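Local coordinates for protein translation initiation factor eIF-2B (Pyrococcus horikoshii, PDB 1VB5) that probably serves as a regulatory subunit of archaeal initiation factor 2B, with a role in exchanging GDP for GTP on initiation factor 2, at residues B[10-15]-B[25-30]; B[53-58]-B[63-68]. All blocks are in the same frame, centred on the assembly; numbering follows the deposited sequence.

Overall arrangement
Contacts 1 and 2 lie side by side in the N-terminal helical part of the chain, with centres about 10 Å apart. They follow each other in sequence: contact 1 pairs helices 4-14 and 21-38, and contact 2 pairs helices 41-58 and 63-71. Both pairs run antiparallel. The two contacts touch directly. Lys14 NZ reaches Val58 O at 2.8 Å, probably as a hydrogen bond. Met13 CE packs on Val58 CG2 at 3.5 Å, and Leu68 CD2 lies 3.5 Å from Gly28 C. These last two pairs join the hairpins by packing. The other chain of the assembly touches neither contact.

Contact 1: residues B[10-15]-B[25-30]; sequences LREMKR and AKKGAE
The carboxylate of Glu12 meets the ammonium of Lys27 with one face. NZ stands above the carboxylate plane, 3.1 Å from OE2 and 3.3 Å from OE1 of Glu12, and the hydrogen bond to OE2, part of a salt bridge, is weak. The guanidinium of Arg15 has one face over Glu12 CA. Glu12 reaches out on an extended chain, and Lys27 crosses it at about a right angle. Two successive bends in Lys27, chi2 -64° and chi3 -65°, turn NZ toward the acid. The same NZ has a longer, weak bond to Glu30 OE1 at 3.5 Å. Beneath the charges, Met13 slides past the root of Lys27. Met13 CG is pressed to 3.4 Å from Lys27 CB, and Met13 SD lies 3.7 Å from Gly28 N. This is an antiparallel helical hairpin, its short axes 9.8 Å apart at 172°. Met13 also touches Leu24 of helix 21-38 and Val58 of helix 41-58. One lysine thus serves two acids, Glu12 across the hairpin and Glu30 on its own helix. Its positive charge probably eases the repulsion between these carboxylates, while its aliphatic root packs against the buried methionine.

Contact 2: residues B[53-58]-B[63-68]; sequences EEVVKV and ASLYNL
Leu65 and Val55 form the middle of this contact. Leu65 has CG anti to its carbonyl carbon (chi1 -61°), and both of its methyls face helix 41-58. Leu65 CD1 presses on the backbone, 3.3 Å from Val55 O, and also meets Val58 CB at 4.0 Å. Leu65 CD2 takes the other direction and touches Val55 CG1 at 4.0 Å. That methyl of Val55 lies anti to the backbone N, with chi1 175°, and is shared. The same methyl, Val55 CG1, also meets Leu68 CD2 at 4.1 Å, where the two side chains cross at about a right angle. Val55 CG1 therefore packs against two leucines one helical turn apart.

The two helices make a tight antiparallel hairpin, with only four residues between the segments. The short axes approach to 8.3 Å at an angle of 172°. The hairpin belongs to the N-terminal helical bundle of this eIF2B alpha/beta/delta family member. Val55 also touches Phe32, and Ser64 touches Ala25, so helix 21-38 packs against both arms.

With an alanine at the position of Leu65, Val58 CB is likely to lose its methyl partner and Val55 CG1 one of its two, keeping only Leu68, with a gap opened beside the Val55 carbonyl.

At the flank of the pair, Val56 uses CG2. This methyl of Val56 rests against the backbone of the facing helix, 3.7 Å from Tyr66 CA. The Tyr66 ring leads away from the interface and meets the ring of His224. Next to it, Asn67 ties helix 63-71 to the carbonyls of Tyr221 and Phe223 through ND2.

Contact 1: residues B[10-15]-B[25-30]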
loop_
_atom_site.group_PDB
_atom_site.type_symbol
_atom_site.label_atom_id
_atom_site.label_comp_id
_atom_site.label_asym_id
_atom_site.label_seq_id
_atom_site.Cartn_x
_atom_site.Cartn_y
_atom_site.Cartn_z
ATOM N N LEU B 10 -25.323 -17.862 -5.095
ATOM C CA LEU B 10 -24.712 -17.441 -3.841
ATOM C C LEU B 10 -23.218 -17.764 -3.884
ATOM O O LEU B 10 -22.387 -16.957 -3.463
ATOM C CB LEU B 10 -25.375 -18.150 -2.654
ATOM C CG LEU B 10 -26.804 -17.709 -2.306
ATOM C CD1 LEU B 10 -27.328 -18.518 -1.128
ATOM C CD2 LEU B 10 -26.813 -16.226 -1.966
ATOM N N ARG B 11 -22.886 -18.944 -4.405
ATOM C CA ARG B 11 -21.493 -19.364 -4.518
ATOM C C ARG B 11 -20.764 -18.459 -5.505
ATOM O O ARG B 11 -19.665 -17.980 -5.226
ATOM C CB ARG B 11 -21.393 -20.813 -5.012
ATOM C CG ARG B 11 -22.058 -21.845 -4.120
ATOM C CD ARG B 11 -21.717 -23.264 -4.571
ATOM N NE ARG B 11 -22.432 -24.271 -3.788
ATOM C CZ ARG B 11 -23.631 -24.759 -4.100
ATOM N NH1 ARG B 11 -24.263 -24.343 -5.190
ATOM N NH2 ARG B 11 -24.204 -25.658 -3.310
ATOM N N GLU B 12 -21.381 -18.229 -6.660
ATOM C CA GLU B 12 -20.782 -17.388 -7.688
ATOM C C GLU B 12 -20.432 -16.001 -7.146
ATOM O O GLU B 12 -19.406 -15.420 -7.508
ATOM C CB GLU B 12 -21.730 -17.264 -8.880
ATOM C CG GLU B 12 -21.123 -16.557 -10.081
ATOM C CD GLU B 12 -22.012 -16.629 -11.313
ATOM O OE1 GLU B 12 -21.604 -16.097 -12.371
ATOM O OE2 GLU B 12 -23.117 -17.216 -11.224
ATOM N N MET B 13 -21.284 -15.473 -6.274
ATOM C CA MET B 13 -21.045 -14.159 -5.690
ATOM C C MET B 13 -19.887 -14.249 -4.702
ATOM O O MET B 13 -19.027 -13.369 -4.647
ATOM C CB MET B 13 -22.294 -13.661 -4.953
ATOM C CG MET B 13 -23.554 -13.593 -5.809
ATOM S SD MET B 13 -24.957 -12.865 -4.930
ATOM C CE MET B 13 -25.217 -14.063 -3.677
ATOM N N LYS B 14 -19.870 -15.337 -3.939
ATOM C CA LYS B 14 -18.857 -15.562 -2.923
ATOM C C LYS B 14 -17.422 -15.669 -3.446
ATOM O O LYS B 14 -16.489 -15.216 -2.781
ATOM C CB LYS B 14 -19.211 -16.817 -2.123
ATOM C CG LYS B 14 -18.557 -16.883 -0.759
ATOM C CD LYS B 14 -19.060 -15.757 0.137
ATOM C CE LYS B 14 -18.383 -15.781 1.503
ATOM N NZ LYS B 14 -18.838 -14.655 2.371
ATOM N N ARG B 15 -17.237 -16.256 -4.626
ATOM C CA ARG B 15 -15.891 -16.400 -5.174
ATOM C C ARG B 15 -15.482 -15.312 -6.165
ATOM O O ARG B 15 -14.464 -15.435 -6.845
ATOM C CB ARG B 15 -15.711 -17.784 -5.815
ATOM C CG ARG B 15 -16.646 -18.107 -6.970
ATOM C CD ARG B 15 -16.212 -19.405 -7.654
ATOM N NE ARG B 15 -17.058 -19.760 -8.793
ATOM C CZ ARG B 15 -18.190 -20.453 -8.708
ATOM N NH1 ARG B 15 -18.630 -20.884 -7.530
ATOM N NH2 ARG B 15 -18.890 -20.711 -9.805
ATOM N N ALA B 25 -24.531 -6.800 -6.281
ATOM C CA ALA B 25 -25.906 -6.364 -6.099
ATOM C C ALA B 25 -26.784 -6.981 -7.185
ATOM O O ALA B 25 -27.886 -7.453 -6.908
ATOM C CB ALA B 25 -25.984 -4.842 -6.154
ATOM N N LYS B 26 -26.284 -6.985 -8.418
ATOM C CA LYS B 26 -27.026 -7.553 -9.536
ATOM C C LYS B 26 -27.260 -9.046 -9.337
ATOM O O LYS B 26 -28.366 -9.537 -9.548
ATOM C CB LYS B 26 -26.283 -7.322 -10.851
ATOM C CG LYS B 26 -26.198 -5.865 -11.252
ATOM C CD LYS B 26 -25.561 -5.698 -12.619
ATOM C CE LYS B 26 -25.425 -4.226 -12.973
ATOM N NZ LYS B 26 -24.796 -4.033 -14.308
ATOM N N LYS B 27 -26.218 -9.763 -8.931
ATOM C CA LYS B 27 -26.331 -11.199 -8.701
ATOM C C LYS B 27 -27.311 -11.463 -7.562
ATOM O O LYS B 27 -28.054 -12.445 -7.586
ATOM C CB LYS B 27 -24.962 -11.795 -8.353
ATOM C CG LYS B 27 -23.893 -11.580 -9.419
ATOM C CD LYS B 27 -24.236 -12.280 -10.726
ATOM C CE LYS B 27 -24.249 -13.794 -10.566
ATOM N NZ LYS B 27 -24.475 -14.486 -11.869
ATOM N N GLY B 28 -27.303 -10.585 -6.563
ATOM C CA GLY B 28 -28.209 -10.736 -5.439
ATOM C C GLY B 28 -29.647 -10.636 -5.916
ATOM O O GLY B 28 -30.511 -11.406 -5.491
ATOM N N ALA B 29 -29.899 -9.681 -6.807
ATOM C CA ALA B 29 -31.232 -9.483 -7.361
ATOM C C ALA B 29 -31.602 -10.708 -8.193
ATOM O O ALA B 29 -32.749 -11.159 -8.175
ATOM C CB ALA B 29 -31.265 -8.229 -8.225
ATOM N N GLU B 30 -30.622 -11.241 -8.919
ATOM C CA GLU B 30 -30.830 -12.426 -9.745
ATOM C C GLU B 30 -31.239 -13.599 -8.866
ATOM O O GLU B 30 -32.012 -14.459 -9.286
ATOM C CB GLU B 30 -29.551 -12.792 -10.501
ATOM C CG GLU B 30 -29.267 -11.938 -11.724
ATOM C CD GLU B 30 -27.949 -12.306 -12.394
ATOM O OE1 GLU B 30 -27.724 -13.514 -12.653
ATOM O OE2 GLU B 30 -27.140 -11.390 -12.664
#

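Contact 2: residues B[53-58]-B[63-68]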
loop_
_atom_site.group_PDB
_atom_site.type_symbol
_atom_site.label_atom_id
_atom_site.label_comp_id
_atom_site.label_asym_id
_atom_site.label_seq_id
_atom_site.Cartn_x
_atom_site.Cartn_y
_atom_site.Cartn_z
ATOM N N GLU B 53 -30.981 -13.091 4.519
ATOM C CA GLU B 53 -29.833 -13.324 5.380
ATOM C C GLU B 53 -28.602 -13.819 4.627
ATOM O O GLU B 53 -27.501 -13.313 4.836
ATOM C CB GLU B 53 -30.219 -14.316 6.474
ATOM C CG GLU B 53 -29.229 -14.407 7.611
ATOM C CD GLU B 53 -29.853 -14.983 8.866
ATOM O OE1 GLU B 53 -29.122 -15.176 9.863
ATOM O OE2 GLU B 53 -31.079 -15.234 8.854
ATOM N N GLU B 54 -28.786 -14.797 3.747
ATOM C CA GLU B 54 -27.673 -15.344 2.978
ATOM C C GLU B 54 -27.030 -14.310 2.059
ATOM O O GLU B 54 -25.814 -14.300 1.884
ATOM C CB GLU B 54 -28.143 -16.542 2.146
ATOM C CG GLU B 54 -28.666 -17.701 2.976
ATOM C CD GLU B 54 -27.672 -18.158 4.026
ATOM O OE1 GLU B 54 -26.537 -18.527 3.655
ATOM O OE2 GLU B 54 -28.027 -18.146 5.225
ATOM N N VAL B 55 -27.850 -13.448 1.468
ATOM C CA VAL B 55 -27.352 -12.415 0.567
ATOM C C VAL B 55 -26.445 -11.436 1.307
ATOM O O VAL B 55 -25.401 -11.040 0.798
ATOM C CB VAL B 55 -28.518 -11.637 -0.079
ATOM C CG1 VAL B 55 -27.982 -10.492 -0.915
ATOM C CG2 VAL B 55 -29.338 -12.571 -0.953
ATOM N N VAL B 56 -26.851 -11.051 2.511
ATOM C CA VAL B 56 -26.070 -10.128 3.320
ATOM C C VAL B 56 -24.781 -10.792 3.811
ATOM O O VAL B 56 -23.754 -10.127 3.951
ATOM C CB VAL B 56 -26.897 -9.625 4.530
ATOM C CG1 VAL B 56 -26.007 -8.885 5.513
ATOM C CG2 VAL B 56 -28.006 -8.695 4.042
ATOM N N LYS B 57 -24.834 -12.101 4.061
ATOM C CA LYS B 57 -23.665 -12.848 4.531
ATOM C C LYS B 57 -22.565 -12.937 3.477
ATOM O O LYS B 57 -21.395 -13.135 3.810
ATOM C CB LYS B 57 -24.054 -14.267 4.954
ATOM C CG LYS B 57 -24.836 -14.356 6.249
ATOM C CD LYS B 57 -25.154 -15.808 6.577
ATOM C CE LYS B 57 -26.064 -15.930 7.792
ATOM N NZ LYS B 57 -26.501 -17.344 8.009
ATOM N N VAL B 58 -22.935 -12.800 2.208
ATOM C CA VAL B 58 -21.956 -12.867 1.132
ATOM C C VAL B 58 -20.811 -11.894 1.417
ATOM O O VAL B 58 -19.640 -12.240 1.265
ATOM C CB VAL B 58 -22.601 -12.522 -0.224
ATOM C CG1 VAL B 58 -21.543 -12.461 -1.315
ATOM C CG2 VAL B 58 -23.647 -13.565 -0.565
ATOM N N ALA B 63 -23.039 -2.451 1.773
ATOM C CA ALA B 63 -24.367 -1.976 2.132
ATOM C C ALA B 63 -25.404 -2.244 1.047
ATOM O O ALA B 63 -26.595 -2.313 1.331
ATOM C CB ALA B 63 -24.314 -0.483 2.437
ATOM N N SER B 64 -24.951 -2.393 -0.191
ATOM C CA SER B 64 -25.866 -2.635 -1.297
ATOM C C SER B 64 -26.634 -3.933 -1.077
ATOM O O SER B 64 -27.822 -4.019 -1.390
ATOM C CB SER B 64 -25.103 -2.693 -2.621
ATOM O OG SER B 64 -24.213 -3.790 -2.645
ATOM N N LEU B 65 -25.960 -4.938 -0.527
ATOM C CA LEU B 65 -26.607 -6.216 -0.271
ATOM C C LEU B 65 -27.658 -6.081 0.826
ATOM O O LEU B 65 -28.748 -6.646 0.726
ATOM C CB LEU B 65 -25.564 -7.267 0.114
ATOM C CG LEU B 65 -24.518 -7.530 -0.972
ATOM C CD1 LEU B 65 -23.537 -8.595 -0.499
ATOM C CD2 LEU B 65 -25.214 -7.976 -2.251
ATOM N N TYR B 66 -27.330 -5.333 1.873
ATOM C CA TYR B 66 -28.266 -5.114 2.969
ATOM C C TYR B 66 -29.494 -4.337 2.480
ATOM O O TYR B 66 -30.625 -4.673 2.829
ATOM C CB TYR B 66 -27.593 -4.332 4.099
ATOM C CG TYR B 66 -28.561 -3.837 5.153
ATOM C CD1 TYR B 66 -28.809 -4.576 6.309
ATOM C CD2 TYR B 66 -29.245 -2.629 4.984
ATOM C CE1 TYR B 66 -29.714 -4.122 7.275
ATOM C CE2 TYR B 66 -30.153 -2.169 5.937
ATOM C CZ TYR B 66 -30.380 -2.915 7.075
ATOM O OH TYR B 66 -31.268 -2.446 8.017
ATOM N N ASN B 67 -29.273 -3.288 1.689
ATOM C CA ASN B 67 -30.387 -2.501 1.180
ATOM C C ASN B 67 -31.220 -3.299 0.176
ATOM O O ASN B 67 -32.426 -3.103 0.075
ATOM C CB ASN B 67 -29.894 -1.195 0.554
ATOM C CG ASN B 67 -29.457 -0.185 1.599
ATOM O OD1 ASN B 67 -30.093 -0.051 2.643
ATOM N ND2 ASN B 67 -28.376 0.537 1.320
ATOM N N LEU B 68 -30.575 -4.193 -0.567
ATOM C CA LEU B 68 -31.297 -5.026 -1.521
ATOM C C LEU B 68 -32.264 -5.898 -0.727
ATOM O O LEU B 68 -33.440 -6.020 -1.077
ATOM C CB LEU B 68 -30.329 -5.920 -2.306
ATOM C CG LEU B 68 -30.944 -7.152 -2.997
ATOM C CD1 LEU B 68 -31.940 -6.721 -4.063
ATOM C CD2 LEU B 68 -29.843 -7.996 -3.613
#